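PDB 4BQ2: B-agarase from Saccharophagus degradans, which catalyses the hydrolysis of beta-1,4 glycosidic bonds in agarose, acting from chain ends as an exo-beta-agarase of glycoside hydrolase family 50. Local coordinates for residues S65-A70 with I187-N192; T284-I289 with W410-L415; G651-G656 with A696-Y701. All coordinates share one frame; numbering follows the deposited sequence.

Contact 1. Residues S65-A70 with I187-N192; sequences SEFTSA and IRIQPN
The ring of Phe67 carries Ile189 on one face: the CG2 methyl lies 3.8 Å from the ring centroid and 12° off its normal, so this is a CH-pi contact over the middle of the ring. CG2 can do this because it is the branch set opposite the backbone N, while the CG1 arm runs off beside that N and brings CD1 only to the ring margin. His3 meets the same phenyl group edge-to-face. The second flat group is the amide of Asn192. Its ND2 donates to Ser69 OG at 3.0 Å, with the hydroxyl tilted 25° out of the amide plane, and its OD1 is bonded to the hydroxyl of Ser71. The carboxamide is therefore held at both ends, which fixes its rotation.

Ser69 contributes its backbone as well. Asn192 N donates to Ser69 O at 2.8 Å, and Pro191 CA adds a C-H contact to the same oxygen. Ser69 OG is turned away from its own N (chi1 -179°), which puts it beside the amide that the main-chain bond has already brought in. Next to this polar corner, Ala70 CB touches Ile189 CG2 at 3.8 Å, so the one methyl group is shared between alanine and ring.

Ala70 and Pro191 form an antiparallel non-hydrogen-bonded pair, CA to CA 4.0 Å, with their side chains diverging. Phe67 is the centre of an inverse gamma turn in the loop that leads into strand 70-79. The contact lies in the agarase CBM-like domain, where strand 180-191 ends between strands 3-6 and 70-79: His3 and Leu72 both pack on Ile189, and Ser117, beyond strand 110-115, ties down the loop through Phe67 O and Ala70 N.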
loop_
_atom_site.group_PDB
_atom_site.type_symbol
_atom_site.label_atom_id
_atom_site.label_comp_id
_atom_site.label_asym_id
_atom_site.label_seq_id
_atom_site.Cartn_x
_atom_site.Cartn_y
_atom_site.Cartn_z
ATOM N N SER A 65 -11.529 9.002 -31.115
ATOM C CA SER A 65 -10.818 10.273 -31.005
ATOM C C SER A 65 -11.722 11.515 -31.018
ATOM O O SER A 65 -11.302 12.584 -30.581
ATOM C CB SER A 65 -9.716 10.397 -32.071
ATOM O OG SER A 65 -10.289 10.532 -33.356
ATOM N N GLU A 66 -12.960 11.388 -31.483
ATOM C CA GLU A 66 -13.849 12.554 -31.493
ATOM C C GLU A 66 -14.404 12.829 -30.092
ATOM O O GLU A 66 -14.904 13.924 -29.821
ATOM C CB GLU A 66 -14.994 12.391 -32.496
ATOM C CG GLU A 66 -16.162 11.538 -32.019
ATOM C CD GLU A 66 -16.089 10.094 -32.477
ATOM O OE1 GLU A 66 -14.959 9.530 -32.592
ATOM O OE2 GLU A 66 -17.178 9.515 -32.714
ATOM N N PHE A 67 -14.306 11.837 -29.204
ATOM C CA PHE A 67 -14.786 11.993 -27.825
ATOM C C PHE A 67 -13.794 12.756 -26.971
ATOM O O PHE A 67 -13.046 12.161 -26.181
ATOM C CB PHE A 67 -15.103 10.642 -27.197
ATOM C CG PHE A 67 -16.327 9.997 -27.761
ATOM C CD1 PHE A 67 -17.584 10.484 -27.451
ATOM C CD2 PHE A 67 -16.224 8.901 -28.610
ATOM C CE1 PHE A 67 -18.721 9.893 -27.970
ATOM C CE2 PHE A 67 -17.360 8.305 -29.139
ATOM C CZ PHE A 67 -18.609 8.795 -28.810
ATOM N N THR A 68 -13.796 14.074 -27.118
ATOM C CA THR A 68 -12.792 14.910 -26.461
ATOM C C THR A 68 -13.038 15.161 -24.976
ATOM O O THR A 68 -12.155 15.666 -24.271
ATOM C CB THR A 68 -12.643 16.265 -27.165
ATOM O OG1 THR A 68 -13.869 16.984 -27.047
ATOM C CG2 THR A 68 -12.268 16.078 -28.633
ATOM N N SER A 69 -14.224 14.804 -24.491
ATOM C CA SER A 69 -14.509 14.854 -23.052
ATOM C C SER A 69 -15.632 13.861 -22.802
ATOM O O SER A 69 -16.812 14.239 -22.802
ATOM C CB SER A 69 -14.924 16.258 -22.613
ATOM O OG SER A 69 -15.181 16.308 -21.209
ATOM N N ALA A 70 -15.270 12.590 -22.613
ATOM C CA ALA A 70 -16.262 11.533 -22.513
ATOM C C ALA A 70 -15.812 10.443 -21.565
ATOM O O ALA A 70 -14.639 10.383 -21.227
ATOM C CB ALA A 70 -16.544 10.938 -23.890
ATOM N N ILE A 187 -22.911 -1.339 -21.925
ATOM C CA ILE A 187 -21.592 -0.809 -22.091
ATOM C C ILE A 187 -21.669 0.273 -23.154
ATOM O O ILE A 187 -22.058 0.008 -24.298
ATOM C CB ILE A 187 -20.588 -1.897 -22.480
ATOM C CG1 ILE A 187 -20.731 -3.092 -21.516
ATOM C CG2 ILE A 187 -19.218 -1.275 -22.486
ATOM C CD1 ILE A 187 -19.686 -4.191 -21.626
ATOM N N ARG A 188 -21.340 1.500 -22.770
ATOM C CA ARG A 188 -21.556 2.635 -23.667
ATOM C C ARG A 188 -20.566 3.759 -23.402
ATOM O O ARG A 188 -19.915 3.767 -22.342
ATOM C CB ARG A 188 -23.000 3.144 -23.485
ATOM C CG ARG A 188 -23.234 3.817 -22.128
ATOM C CD ARG A 188 -24.630 3.622 -21.598
ATOM N NE ARG A 188 -24.847 4.373 -20.352
ATOM C CZ ARG A 188 -24.910 3.825 -19.137
ATOM N NH1 ARG A 188 -24.730 2.502 -18.959
ATOM N NH2 ARG A 188 -25.132 4.616 -18.094
ATOM N N ILE A 189 -20.468 4.705 -24.343
ATOM C CA ILE A 189 -19.755 5.967 -24.151
ATOM C C ILE A 189 -20.741 7.134 -24.094
ATOM O O ILE A 189 -21.639 7.234 -24.924
ATOM C CB ILE A 189 -18.728 6.261 -25.259
ATOM C CG1 ILE A 189 -17.624 5.215 -25.247
ATOM C CG2 ILE A 189 -18.075 7.626 -25.045
ATOM C CD1 ILE A 189 -16.905 5.147 -26.566
ATOM N N GLN A 190 -20.572 7.994 -23.081
ATOM C CA GLN A 190 -21.395 9.198 -22.904
ATOM C C GLN A 190 -20.450 10.398 -22.818
ATOM O O GLN A 190 -19.451 10.326 -22.104
ATOM C CB GLN A 190 -22.243 9.096 -21.617
ATOM C CG GLN A 190 -23.420 8.127 -21.735
ATOM C CD GLN A 190 -24.250 8.002 -20.489
ATOM O OE1 GLN A 190 -24.980 7.023 -20.330
ATOM N NE2 GLN A 190 -24.151 8.984 -19.585
ATOM N N PRO A 191 -20.761 11.510 -23.529
ATOM C CA PRO A 191 -19.956 12.711 -23.317
ATOM C C PRO A 191 -20.122 13.137 -21.864
ATOM O O PRO A 191 -21.152 12.823 -21.245
ATOM C CB PRO A 191 -20.574 13.750 -24.274
ATOM C CG PRO A 191 -21.936 13.240 -24.596
ATOM C CD PRO A 191 -21.904 11.744 -24.438
ATOM N N ASN A 192 -19.109 13.789 -21.312
ATOM C CA ASN A 192 -19.182 14.217 -19.938
ATOM C C ASN A 192 -20.129 15.400 -19.775
ATOM O O ASN A 192 -20.140 16.287 -20.618
ATOM C CB ASN A 192 -17.818 14.637 -19.446
ATOM C CG ASN A 192 -16.837 13.476 -19.398
ATOM O OD1 ASN A 192 -17.234 12.316 -19.212
ATOM N ND2 ASN A 192 -15.558 13.784 -19.567
#

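Contact 2. Residues T284-I289 with W410-L415; sequences TGLDII and WGFTSL
Thr284 meets Thr413 and Ser414 just beyond a Schellman motif, in which Gly411, with positive phi, closes helix 394-410. The chain then runs roughly alongside strand 280-287, in keeping with the (beta/alpha)8 barrel of family 50 catalytic modules.

Three hydroxyls do most of the work, and all three adopt the same rotamer. Thr284 (chi1 61°), Thr413 (chi1 59°) and Ser414 (chi1 63°) each place the oxygen in the crowded position between backbone N and carbonyl carbon, where it stays close to the main chain and can reach across to the other backbone. Thr413 OG1 accepts from Thr284 N at 3.0 Å and is also bonded to Phe282 O. In the reverse direction Thr284 OG1 accepts from Thr413 N at 3.1 Å; Asn739 is its second partner. Ser414 OG donates to Thr284 O at 2.7 Å, approaching from above the carbonyl plane and not along a lone pair. Weak bonds from the amides of Thr413 and Ser414 converge on that same buried carbonyl oxygen.

Beside this polar knot, the Phe412 ring lies against the Gly285 backbone. Gly285 C sits above one face, offset toward the rim, while Thr284 CB meets the ring edge 3.6 Å from Phe412 CD1. Gly285 CA makes a C-H...O contact to Ser414 O. Leu286 crosses the phenylalanine at about a right angle, its CD2 branch 3.6 Å from Phe412 CZ, while the CD1 branch points to the edge of the Trp410 indole. Farther on, Ile289 CD1 presses on Leu415 CD2 at 3.8 Å.

Between Leu286 and Ser414, whose N and O are too far apart to bond directly, a water makes the link: it accepts from Leu286 N at 2.8 Å and donates to Ser414 O at 2.6 Å.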
loop_
_atom_site.group_PDB
_atom_site.type_symbol
_atom_site.label_atom_id
_atom_site.label_comp_id
_atom_site.label_asym_id
_atom_site.label_seq_id
_atom_site.Cartn_x
_atom_site.Cartn_y
_atom_site.Cartn_z
ATOM N N THR A 284 -0.831 -10.213 15.378
ATOM C CA THR A 284 -1.867 -9.434 14.739
ATOM C C THR A 284 -1.736 -8.012 15.240
ATOM O O THR A 284 -1.256 -7.787 16.354
ATOM C CB THR A 284 -3.272 -9.985 15.050
ATOM O OG1 THR A 284 -3.490 -9.922 16.476
ATOM C CG2 THR A 284 -3.415 -11.454 14.529
ATOM N N GLY A 285 -2.136 -7.049 14.415
ATOM C CA GLY A 285 -2.068 -5.633 14.830
ATOM C C GLY A 285 -2.055 -4.695 13.630
ATOM O O GLY A 285 -2.268 -5.131 12.471
ATOM N N LEU A 286 -1.809 -3.410 13.905
ATOM C CA LEU A 286 -1.909 -2.377 12.882
ATOM C C LEU A 286 -0.605 -1.661 12.683
ATOM O O LEU A 286 0.204 -1.534 13.630
ATOM C CB LEU A 286 -2.978 -1.317 13.263
ATOM C CG LEU A 286 -4.298 -1.906 13.818
ATOM C CD1 LEU A 286 -5.268 -0.783 14.186
ATOM C CD2 LEU A 286 -4.997 -2.949 12.923
ATOM N N ASP A 287 -0.409 -1.172 11.471
ATOM C CA ASP A 287 0.773 -0.411 11.119
ATOM C C ASP A 287 0.500 1.082 11.300
ATOM O O ASP A 287 -0.661 1.493 11.276
ATOM C CB ASP A 287 1.115 -0.638 9.655
ATOM C CG ASP A 287 1.432 -2.088 9.345
ATOM O OD1 ASP A 287 2.134 -2.725 10.148
ATOM O OD2 ASP A 287 1.006 -2.570 8.280
ATOM N N ILE A 288 1.570 1.873 11.396
ATOM C CA ILE A 288 1.473 3.361 11.414
ATOM C C ILE A 288 0.726 3.820 12.662
ATOM O O ILE A 288 -0.347 4.465 12.602
ATOM C CB ILE A 288 0.845 3.980 10.131
ATOM C CG1 ILE A 288 1.485 3.386 8.854
ATOM C CG2 ILE A 288 1.003 5.512 10.177
ATOM C CD1 ILE A 288 2.796 4.056 8.429
ATOM N N ILE A 289 1.294 3.452 13.795
ATOM C CA ILE A 289 0.759 3.857 15.081
ATOM C C ILE A 289 1.633 5.015 15.536
ATOM O O ILE A 289 2.476 4.918 16.458
ATOM C CB ILE A 289 0.694 2.664 16.064
ATOM C CG1 ILE A 289 -0.228 1.569 15.490
ATOM C CG2 ILE A 289 0.132 3.126 17.420
ATOM C CD1 ILE A 289 -0.248 0.328 16.355
ATOM N N TRP A 410 -9.362 -5.158 21.549
ATOM C CA TRP A 410 -9.699 -5.636 20.208
ATOM C C TRP A 410 -9.013 -6.959 19.926
ATOM O O TRP A 410 -9.263 -7.585 18.894
ATOM C CB TRP A 410 -9.256 -4.598 19.162
ATOM C CG TRP A 410 -9.945 -3.257 19.282
ATOM C CD1 TRP A 410 -11.044 -2.942 20.047
ATOM C CD2 TRP A 410 -9.585 -2.090 18.572
ATOM N NE1 TRP A 410 -11.375 -1.617 19.857
ATOM C CE2 TRP A 410 -10.488 -1.071 18.952
ATOM C CE3 TRP A 410 -8.571 -1.798 17.639
ATOM C CZ2 TRP A 410 -10.396 0.224 18.452
ATOM C CZ3 TRP A 410 -8.475 -0.493 17.138
ATOM C CH2 TRP A 410 -9.416 0.489 17.518
ATOM N N GLY A 411 -8.138 -7.359 20.852
ATOM C CA GLY A 411 -7.525 -8.698 20.841
ATOM C C GLY A 411 -6.229 -8.811 20.052
ATOM O O GLY A 411 -5.697 -9.917 19.866
ATOM N N PHE A 412 -5.696 -7.680 19.612
ATOM C CA PHE A 412 -4.469 -7.702 18.830
ATOM C C PHE A 412 -3.306 -8.069 19.703
ATOM O O PHE A 412 -3.253 -7.653 20.868
ATOM C CB PHE A 412 -4.214 -6.359 18.202
ATOM C CG PHE A 412 -5.082 -6.080 17.015
ATOM C CD1 PHE A 412 -5.032 -6.905 15.904
ATOM C CD2 PHE A 412 -5.955 -4.982 17.014
ATOM C CE1 PHE A 412 -5.821 -6.662 14.771
ATOM C CE2 PHE A 412 -6.739 -4.728 15.888
ATOM C CZ PHE A 412 -6.683 -5.573 14.780
ATOM N N THR A 413 -2.382 -8.849 19.160
ATOM C CA THR A 413 -1.305 -9.337 19.984
ATOM C C THR A 413 -0.069 -8.422 19.869
ATOM O O THR A 413 0.924 -8.631 20.584
ATOM C CB THR A 413 -0.922 -10.772 19.618
ATOM O OG1 THR A 413 -0.538 -10.823 18.254
ATOM C CG2 THR A 413 -2.079 -11.764 19.860
ATOM N N SER A 414 -0.131 -7.400 19.007
ATOM C CA SER A 414 1.003 -6.490 18.833
ATOM C C SER A 414 0.583 -5.130 18.317
ATOM O O SER A 414 -0.526 -4.991 17.801
ATOM C CB SER A 414 1.982 -7.069 17.789
ATOM O OG SER A 414 1.387 -7.177 16.512
ATOM N N LEU A 415 1.514 -4.175 18.432
ATOM C CA LEU A 415 1.601 -2.930 17.628
ATOM C C LEU A 415 2.497 -3.230 16.441
ATOM O O LEU A 415 3.559 -3.817 16.608
ATOM C CB LEU A 415 2.224 -1.794 18.461
ATOM C CG LEU A 415 1.618 -1.622 19.870
ATOM C CD1 LEU A 415 2.354 -0.574 20.728
ATOM C CD2 LEU A 415 0.136 -1.304 19.807
HETATM O O HOH W 1 -1.685 -2.921 16.668
#

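Contact 3. Residues G651-G656 with A696-Y701; sequences GEFHIG and AHWFQY
Phe653 and Trp698 form a T-shaped pair at the apolar centre, with the indole edge directed at the phenyl face. The centroids of the phenyl and the six-membered indole ring are 5.5 Å apart and the planes stand at 86°; the nearest carbons are Phe653 CE2 and Trp698 CE3, at 3.7 Å. Trp698 CG lies opposite the backbone N (chi1 164°), which carries the indole along the segment 653-655. There His654 CA sits over the face of the six-membered ring, 3.9 Å from its centroid, and Ile655 CD1 reaches Trp698 CZ3 at 4.1 Å. Tyr683 stacks on Phe653, and Phe720 meets Trp698 edge-to-face, so the core extends beyond the two segments.

Outward from the rings, the backbones are joined as neighbouring parallel barrel strands that soon part. Phe699 N donates to Phe653 O at 2.8 Å, whereas the bond from Phe653 N to His697 O is weak. Just after Phe699 the chain passes through a cis peptide into Gln700.

On the polar side, Glu652 and Phe699 lie side by side and point the same way. Glu652 CD is 3.6 Å from Phe699 CD2, and carboxylate and ring are inclined by 37°. A water lies between Gly651 O, at 3.0 Å, and His697 ND1, at 2.7 Å, while NE2 of that imidazole is bonded to Ser414 OG.

The Glu652 carboxylate is gripped from outside by Arg603 at OE2 and Tyr629 at OE1. With its chain extended and Phe699 along its flank, it has little freedom to turn. OE1 also bonds a glycerol, probably from the crystallisation liquor; a polyol hydroxyl held there is consistent with a pocket suited to sugar hydroxyls.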
loop_
_atom_site.group_PDB
_atom_site.type_symbol
_atom_site.label_atom_id
_atom_site.label_comp_id
_atom_site.label_asym_id
_atom_site.label_seq_id
_atom_site.Cartn_x
_atom_site.Cartn_y
_atom_site.Cartn_z
ATOM N N GLY A 651 3.161 -7.912 6.158
ATOM C CA GLY A 651 3.476 -6.622 6.811
ATOM C C GLY A 651 2.351 -5.620 6.643
ATOM O O GLY A 651 2.222 -4.677 7.457
ATOM N N GLU A 652 1.554 -5.829 5.586
ATOM C CA GLU A 652 0.452 -4.917 5.172
ATOM C C GLU A 652 -0.629 -5.648 4.394
ATOM O O GLU A 652 -0.322 -6.454 3.511
ATOM C CB GLU A 652 0.989 -3.802 4.265
ATOM C CG GLU A 652 2.063 -2.975 4.935
ATOM C CD GLU A 652 2.657 -1.898 4.060
ATOM O OE1 GLU A 652 2.115 -1.583 2.961
ATOM O OE2 GLU A 652 3.679 -1.368 4.495
ATOM N N PHE A 653 -1.880 -5.344 4.739
ATOM C CA PHE A 653 -3.050 -5.560 3.880
ATOM C C PHE A 653 -4.082 -4.538 4.341
ATOM O O PHE A 653 -3.932 -3.919 5.413
ATOM C CB PHE A 653 -3.623 -6.984 3.982
ATOM C CG PHE A 653 -4.343 -7.294 5.292
ATOM C CD1 PHE A 653 -3.623 -7.505 6.468
ATOM C CD2 PHE A 653 -5.743 -7.446 5.321
ATOM C CE1 PHE A 653 -4.286 -7.815 7.668
ATOM C CE2 PHE A 653 -6.410 -7.772 6.509
ATOM C CZ PHE A 653 -5.684 -7.943 7.685
ATOM N N HIS A 654 -5.118 -4.371 3.541
ATOM C CA HIS A 654 -6.261 -3.541 3.939
ATOM C C HIS A 654 -7.463 -3.727 3.028
ATOM O O HIS A 654 -7.319 -4.287 1.950
ATOM C CB HIS A 654 -5.919 -2.048 4.167
ATOM C CG HIS A 654 -5.439 -1.271 2.960
ATOM N ND1 HIS A 654 -6.009 -1.344 1.692
ATOM C CD2 HIS A 654 -4.474 -0.332 2.872
ATOM C CE1 HIS A 654 -5.384 -0.515 0.875
ATOM N NE2 HIS A 654 -4.439 0.102 1.562
ATOM N N ILE A 655 -8.638 -3.281 3.484
ATOM C CA ILE A 655 -9.841 -3.176 2.624
ATOM C C ILE A 655 -10.540 -1.878 3.026
ATOM O O ILE A 655 -10.669 -1.592 4.215
ATOM C CB ILE A 655 -10.814 -4.359 2.879
ATOM C CG1 ILE A 655 -10.125 -5.695 2.582
ATOM C CG2 ILE A 655 -12.073 -4.237 2.014
ATOM C CD1 ILE A 655 -9.714 -6.473 3.829
ATOM N N GLY A 656 -10.931 -1.061 2.050
ATOM C CA GLY A 656 -11.675 0.184 2.355
ATOM C C GLY A 656 -13.035 0.246 1.681
ATOM O O GLY A 656 -13.407 -0.634 0.877
ATOM N N ALA A 696 0.008 -11.274 10.604
ATOM C CA ALA A 696 -0.404 -10.341 9.539
ATOM C C ALA A 696 -0.772 -9.006 10.179
ATOM O O ALA A 696 -1.563 -8.973 11.124
ATOM C CB ALA A 696 -1.623 -10.894 8.811
ATOM N N HIS A 697 -0.213 -7.930 9.648
ATOM C CA HIS A 697 -0.508 -6.574 10.112
ATOM C C HIS A 697 -1.311 -5.826 9.031
ATOM O O HIS A 697 -1.054 -5.931 7.829
ATOM C CB HIS A 697 0.784 -5.798 10.433
ATOM C CG HIS A 697 1.497 -6.281 11.661
ATOM N ND1 HIS A 697 2.864 -6.485 11.701
ATOM C CD2 HIS A 697 1.031 -6.599 12.898
ATOM C CE1 HIS A 697 3.208 -6.893 12.914
ATOM N NE2 HIS A 697 2.111 -6.982 13.655
ATOM N N TRP A 698 -2.313 -5.104 9.508
ATOM C CA TRP A 698 -3.183 -4.243 8.692
ATOM C C TRP A 698 -2.612 -2.855 8.569
ATOM O O TRP A 698 -2.134 -2.256 9.576
ATOM C CB TRP A 698 -4.539 -4.196 9.422
ATOM C CG TRP A 698 -5.474 -3.095 9.009
ATOM C CD1 TRP A 698 -5.377 -1.753 9.311
ATOM C CD2 TRP A 698 -6.630 -3.251 8.217
ATOM N NE1 TRP A 698 -6.442 -1.060 8.754
ATOM C CE2 TRP A 698 -7.220 -1.961 8.067
ATOM C CE3 TRP A 698 -7.241 -4.360 7.607
ATOM C CZ2 TRP A 698 -8.400 -1.768 7.349
ATOM C CZ3 TRP A 698 -8.393 -4.160 6.883
ATOM C CH2 TRP A 698 -8.982 -2.882 6.787
ATOM N N PHE A 699 -2.635 -2.329 7.344
ATOM C CA PHE A 699 -2.185 -0.970 7.079
ATOM C C PHE A 699 -3.438 -0.122 6.839
ATOM O O PHE A 699 -4.095 -0.305 5.805
ATOM C CB PHE A 699 -1.298 -0.964 5.817
ATOM C CG PHE A 699 -0.603 0.357 5.554
ATOM C CD1 PHE A 699 -1.297 1.419 4.965
ATOM C CD2 PHE A 699 0.747 0.536 5.885
ATOM C CE1 PHE A 699 -0.650 2.630 4.707
ATOM C CE2 PHE A 699 1.404 1.759 5.648
ATOM C CZ PHE A 699 0.695 2.817 5.068
ATOM N N GLN A 700 -3.825 0.782 7.750
ATOM C CA GLN A 700 -3.073 1.256 8.915
ATOM C C GLN A 700 -4.058 1.626 10.043
ATOM O O GLN A 700 -5.243 1.385 9.922
ATOM C CB GLN A 700 -2.262 2.482 8.494
ATOM C CG GLN A 700 -3.182 3.559 7.874
ATOM C CD GLN A 700 -2.446 4.778 7.381
ATOM O OE1 GLN A 700 -1.216 4.832 7.370
ATOM N NE2 GLN A 700 -3.200 5.770 6.963
ATOM N N TYR A 701 -3.572 2.238 11.125
ATOM C CA TYR A 701 -4.413 2.531 12.294
ATOM C C TYR A 701 -5.516 3.557 11.933
ATOM O O TYR A 701 -6.674 3.381 12.296
ATOM C CB TYR A 701 -3.505 3.081 13.410
ATOM C CG TYR A 701 -4.143 3.376 14.756
ATOM C CD1 TYR A 701 -5.317 2.766 15.165
ATOM C CD2 TYR A 701 -3.486 4.231 15.661
ATOM C CE1 TYR A 701 -5.873 3.057 16.412
ATOM C CE2 TYR A 701 -3.996 4.473 16.921
ATOM C CZ TYR A 701 -5.190 3.899 17.291
ATOM O OH TYR A 701 -5.684 4.173 18.574
HETATM O O HOH W 2 4.076 -4.959 9.765
#

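How the contacts relate
Contacts 2 and 3 are neighbours in one sheet, their centres about 10 Å apart: strand 280-287 lies next to strand 693-699, and Asp287 N is 2.8 Å from Trp698 O in a probable hydrogen bond. Contact 2 sets the 410-415 loop on strand 280-287, and contact 3 joins the ends of strands 648-652 and 693-699. Asp287 touches His697, Phe699 and Glu652, so both contacts border the glycerol site, contact 2 by way of Asp287. Contact 1 stands apart, within the CBM-like domain, its centre about 46 Å from that of contact 2 and 37 Å from that of contact 3. The calcium ion of that domain is about 13 Å from the Gln190 side chain.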